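Local atomic coordinates of beta 1-3 glucanase (Clostridium beijerinckii NCIMB 8052, PDB entry 5H4E), a protein that probably hydrolyses beta-1,3-glucans through its glycoside hydrolase family 64 (GH64) domain. Residues I273-P277 with G287-G291; T215-S219 with T279-L283. All blocks are in the same frame, centred on the assembly; numbering follows the deposited sequence.

Interaction 1: residues I273-P277 with G287-G291; sequences IHGKP and GIFDG
Ile288 reaches from a short 3-10 turn into the bend of residues 273-277, which curls round its side chain. From CB outward, every carbon has a neighbour. Ile288 CB lies 3.5 Å from His274 O, and the CG2 branch comes closer to the same oxygen, at 3.2 Å. The other branch, CG1 of Ile288, sits between the backbone N and the carbonyl carbon (chi1 72°); it passes Ile273 CG2 at 4.0 Å and, being extended at chi2, delivers CD1 into the bend. There Ile288 CD1 meets Gly275 O at 3.4 Å and Pro277 N at 3.3 Å, and touches the proline ring at CB and CD. Ile273 and Ile288 cross at about a right angle, CG2 of the former against CD1 of the latter. Next along the chain, the buried Phe289 ring takes Ile273 CD1 at its edge, while its CE2 lies 3.7 Å from Pro277 CB, approached obliquely. No direct hydrogen bond joins the two segments. Instead, a water accepts from His274 N and donates to Ile288 O (2.7 Å), bridging the backbones beside the apolar contact. Lys300 and Val303 of helix 294-309 also touch Ile273 and Phe289, and Ile230 and Tyr234 of helix 227-236 pack on Pro277; Tyr234 OH additionally bonds to Gly275 O. The positive phi of Gly275 (110°) belongs to the turn by which the chain leaves strand 271-273, an outermost strand of a four-stranded antiparallel sheet. This is loop packing at the two ends of a short helix: the segments entering and leaving helix 279-284 close on each other through a small aliphatic-aromatic cluster.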
loop_
_atom_site.group_PDB
_atom_site.type_symbol
_atom_site.label_atom_id
_atom_site.label_comp_id
_atom_site.label_asym_id
_atom_site.label_seq_id
_atom_site.Cartn_x
_atom_site.Cartn_y
_atom_site.Cartn_z
ATOM N N ILE A 273 20.390 2.637 12.087
ATOM C CA ILE A 273 19.476 1.508 12.007
ATOM C C ILE A 273 19.915 0.556 13.117
ATOM O O ILE A 273 21.028 0.026 13.095
ATOM C CB ILE A 273 19.494 0.787 10.648
ATOM C CG1 ILE A 273 19.249 1.757 9.499
ATOM C CG2 ILE A 273 18.458 -0.318 10.619
ATOM C CD1 ILE A 273 19.189 1.062 8.160
ATOM N N HIS A 274 19.057 0.369 14.113
ATOM C CA HIS A 274 19.393 -0.485 15.245
ATOM C C HIS A 274 19.149 -1.959 14.970
ATOM O O HIS A 274 18.035 -2.453 15.091
ATOM C CB HIS A 274 18.607 -0.034 16.476
ATOM C CG HIS A 274 18.936 1.361 16.902
ATOM N ND1 HIS A 274 20.021 1.657 17.697
ATOM C CD2 HIS A 274 18.348 2.544 16.612
ATOM C CE1 HIS A 274 20.079 2.962 17.892
ATOM N NE2 HIS A 274 19.075 3.524 17.245
ATOM N N GLY A 275 20.206 -2.668 14.591
ATOM C CA GLY A 275 20.114 -4.094 14.363
ATOM C C GLY A 275 20.228 -4.502 12.907
ATOM O O GLY A 275 20.343 -3.664 12.001
ATOM N N LYS A 276 20.213 -5.813 12.701
ATOM C CA LYS A 276 20.253 -6.411 11.380
ATOM C C LYS A 276 18.864 -6.952 11.038
ATOM O O LYS A 276 18.281 -7.706 11.825
ATOM C CB LYS A 276 21.301 -7.517 11.331
ATOM C CG LYS A 276 21.309 -8.295 10.043
ATOM C CD LYS A 276 22.504 -9.232 9.952
ATOM C CE LYS A 276 22.399 -10.372 10.934
ATOM N NZ LYS A 276 23.591 -11.256 10.820
ATOM N N PRO A 277 18.318 -6.556 9.874
ATOM C CA PRO A 277 16.915 -6.887 9.566
ATOM C C PRO A 277 16.650 -8.371 9.298
ATOM O O PRO A 277 17.524 -9.087 8.808
ATOM C CB PRO A 277 16.627 -6.060 8.306
ATOM C CG PRO A 277 17.960 -5.879 7.659
ATOM C CD PRO A 277 18.962 -5.787 8.792
ATOM N N GLY A 287 9.496 -3.057 11.988
ATOM C CA GLY A 287 10.543 -3.468 12.909
ATOM C C GLY A 287 11.640 -2.423 13.018
ATOM O O GLY A 287 11.362 -1.262 13.323
ATOM N N ILE A 288 12.882 -2.817 12.735
ATOM C CA ILE A 288 14.004 -1.888 12.855
ATOM C C ILE A 288 13.937 -0.781 11.804
ATOM O O ILE A 288 14.567 0.269 11.954
ATOM C CB ILE A 288 15.376 -2.621 12.768
ATOM C CG1 ILE A 288 15.677 -3.112 11.351
ATOM C CG2 ILE A 288 15.414 -3.780 13.751
ATOM C CD1 ILE A 288 17.041 -3.824 11.256
ATOM N N PHE A 289 13.138 -0.995 10.759
ATOM C CA PHE A 289 12.940 0.028 9.734
ATOM C C PHE A 289 11.892 1.066 10.172
ATOM O O PHE A 289 11.643 2.046 9.462
ATOM C CB PHE A 289 12.540 -0.625 8.405
ATOM C CG PHE A 289 13.660 -1.390 7.740
ATOM C CD1 PHE A 289 14.901 -0.795 7.540
ATOM C CD2 PHE A 289 13.481 -2.711 7.339
ATOM C CE1 PHE A 289 15.938 -1.491 6.927
ATOM C CE2 PHE A 289 14.500 -3.414 6.729
ATOM C CZ PHE A 289 15.744 -2.803 6.524
ATOM N N ASP A 290 11.286 0.846 11.340
ATOM C CA ASP A 290 10.361 1.821 11.939
ATOM C C ASP A 290 11.076 2.737 12.922
ATOM O O ASP A 290 12.059 2.338 13.548
ATOM C CB ASP A 290 9.208 1.125 12.675
ATOM C CG ASP A 290 8.167 0.561 11.732
ATOM O OD1 ASP A 290 8.059 1.079 10.599
ATOM O OD2 ASP A 290 7.449 -0.386 12.136
ATOM N N GLY A 291 10.565 3.957 13.063
ATOM C CA GLY A 291 11.016 4.862 14.107
ATOM C C GLY A 291 12.215 5.704 13.725
ATOM O O GLY A 291 12.766 5.552 12.633
HETATM O O HOH W 1 16.278 0.994 13.883
#

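Interaction 2: residues T215-S219 with T279-L283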
loop_
_atom_site.group_PDB
_atom_site.type_symbol
_atom_site.label_atom_id
_atom_site.label_comp_id
_atom_site.label_asym_id
_atom_site.label_seq_id
_atom_site.Cartn_x
_atom_site.Cartn_y
_atom_site.Cartn_z
ATOM N N THR A 215 3.846 -16.682 1.762
ATOM C CA THR A 215 4.764 -17.709 2.230
ATOM C C THR A 215 6.081 -17.178 2.790
ATOM O O THR A 215 7.004 -17.957 3.064
ATOM C CB THR A 215 5.081 -18.679 1.098
ATOM O OG1 THR A 215 5.580 -17.945 -0.031
ATOM C CG2 THR A 215 3.814 -19.435 0.692
ATOM N N PHE A 216 6.175 -15.866 2.972
ATOM C CA PHE A 216 7.437 -15.272 3.394
ATOM C C PHE A 216 7.377 -14.751 4.824
ATOM O O PHE A 216 8.308 -14.090 5.298
ATOM C CB PHE A 216 7.848 -14.149 2.437
ATOM C CG PHE A 216 8.298 -14.631 1.072
ATOM C CD1 PHE A 216 7.398 -15.205 0.185
ATOM C CD2 PHE A 216 9.620 -14.483 0.675
ATOM C CE1 PHE A 216 7.798 -15.630 -1.067
ATOM C CE2 PHE A 216 10.042 -14.913 -0.583
ATOM C CZ PHE A 216 9.134 -15.482 -1.462
ATOM N N THR A 217 6.287 -15.058 5.519
ATOM C CA THR A 217 6.208 -14.772 6.938
ATOM C C THR A 217 7.165 -15.696 7.684
ATOM O O THR A 217 7.688 -16.665 7.115
ATOM C CB THR A 217 4.782 -14.959 7.491
ATOM O OG1 THR A 217 4.452 -16.349 7.468
ATOM C CG2 THR A 217 3.770 -14.191 6.652
ATOM N N ALA A 218 7.371 -15.406 8.966
ATOM C CA ALA A 218 8.405 -16.055 9.755
ATOM C C ALA A 218 8.134 -17.541 9.922
ATOM O O ALA A 218 9.044 -18.327 10.160
ATOM C CB ALA A 218 8.529 -15.373 11.125
ATOM N N SER A 219 6.875 -17.933 9.776
ATOM C CA SER A 219 6.509 -19.322 10.024
ATOM C C SER A 219 6.394 -20.143 8.742
ATOM O O SER A 219 6.148 -21.349 8.795
ATOM C CB SER A 219 5.189 -19.380 10.807
ATOM O OG SER A 219 4.162 -18.679 10.121
ATOM N N THR A 279 14.154 -11.185 7.209
ATOM C CA THR A 279 13.494 -11.252 5.913
ATOM C C THR A 279 12.142 -10.532 5.971
ATOM O O THR A 279 11.757 -9.839 5.023
ATOM C CB THR A 279 13.342 -12.731 5.459
ATOM O OG1 THR A 279 14.598 -13.189 4.935
ATOM C CG2 THR A 279 12.285 -12.898 4.375
ATOM N N GLN A 280 11.443 -10.665 7.096
ATOM C CA GLN A 280 10.126 -10.040 7.229
ATOM C C GLN A 280 10.259 -8.528 7.300
ATOM O O GLN A 280 9.447 -7.809 6.745
ATOM C CB GLN A 280 9.383 -10.555 8.468
ATOM C CG GLN A 280 8.938 -12.009 8.366
ATOM C CD GLN A 280 10.104 -12.971 8.399
ATOM O OE1 GLN A 280 10.966 -12.887 9.279
ATOM N NE2 GLN A 280 10.157 -13.870 7.427
ATOM N N GLU A 281 11.294 -8.039 7.976
ATOM C CA GLU A 281 11.467 -6.602 8.089
ATOM C C GLU A 281 11.805 -5.968 6.741
ATOM O O GLU A 281 11.401 -4.835 6.461
ATOM C CB GLU A 281 12.540 -6.277 9.129
ATOM C CG GLU A 281 11.986 -6.387 10.540
ATOM C CD GLU A 281 13.047 -6.368 11.621
ATOM O OE1 GLU A 281 14.192 -6.787 11.353
ATOM O OE2 GLU A 281 12.726 -5.938 12.751
ATOM N N VAL A 282 12.546 -6.690 5.907
ATOM C CA VAL A 282 12.809 -6.212 4.549
ATOM C C VAL A 282 11.502 -6.117 3.760
ATOM O O VAL A 282 11.167 -5.068 3.200
ATOM C CB VAL A 282 13.813 -7.129 3.821
ATOM C CG1 VAL A 282 13.815 -6.875 2.296
ATOM C CG2 VAL A 282 15.203 -6.938 4.407
ATOM N N LEU A 283 10.747 -7.208 3.746
ATOM C CA LEU A 283 9.519 -7.281 2.956
ATOM C C LEU A 283 8.455 -6.310 3.421
ATOM O O LEU A 283 7.708 -5.752 2.599
ATOM C CB LEU A 283 8.970 -8.710 2.989
ATOM C CG LEU A 283 9.866 -9.688 2.242
ATOM C CD1 LEU A 283 9.443 -11.109 2.513
ATOM C CD2 LEU A 283 9.827 -9.380 0.742
#
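Gln280 and Phe216 meet where the short helix 279-284 packs on the loop before helix 227-236, a helix-to-loop contact with one polar and one apolar point. Two side chains leave the helix one turn apart: Gln280 serves the loop backbone at Phe216-Ala218, and Leu283 meets the side chain of Phe216. Gln280 first runs beside its own backbone N and then bends at chi2 (69°), a fold that brings its amide across to the loop. Gln280 NE2 donates to Phe216 O over 2.8 Å in a nearly straight bond, 171° at the hydrogen. The acceptor lies practically in the glutamine amide plane, whereas the donor is tilted 27° from the plane of the Phe216 carbonyl. A second bond from NE2, to Ala223 O, ties the same amide to the chain farther along, so one nitrogen links two points of the loop, which should hold the amide in one orientation. The other end of the amide faces Ala218, with Gln280 OE1 3.9 Å from Ala218 CB. Phe216 and Leu283 cross at about a right angle. Leu283 CD1 approaches the aromatic side chain at its root, touching Phe216 CB and lying 3.8 Å from Phe216 CD2, oblique to the ring. Phe197 and Tyr225 also meet this ring, the tyrosine edge-to-face, and Leu283 reaches Asn308 of helix 294-309 as well. At the first turn of the helix, Thr279 turns its CB toward the loop, but its OG1 is engaged by Asp227 and by Phe226 N. The closest apolar approach between the segments is from Leu283 CD1 to Phe216 CB, at 3.4 Å.

Overall arrangement
Interactions 1 and 2 have centres about 14 Å apart, on the same side of the chain's centre, and meet at helix 279-284. Their segments alternate along the sequence: 215-219, then 273-277, 279-283 and 287-291. Interaction 1 joins the loops that precede and follow the helix, while interaction 2 ties the helix itself to a loop some 60 residues earlier. They touch directly, Glu281 OE2 with Ile288 N in a probable hydrogen bond and the Phe289 ring against the helix backbone. Helix 294-309 packs on both. Together they pack the edge of the four-stranded sheet, this short helix and the 215-219 loop against one another in the GH64 domain.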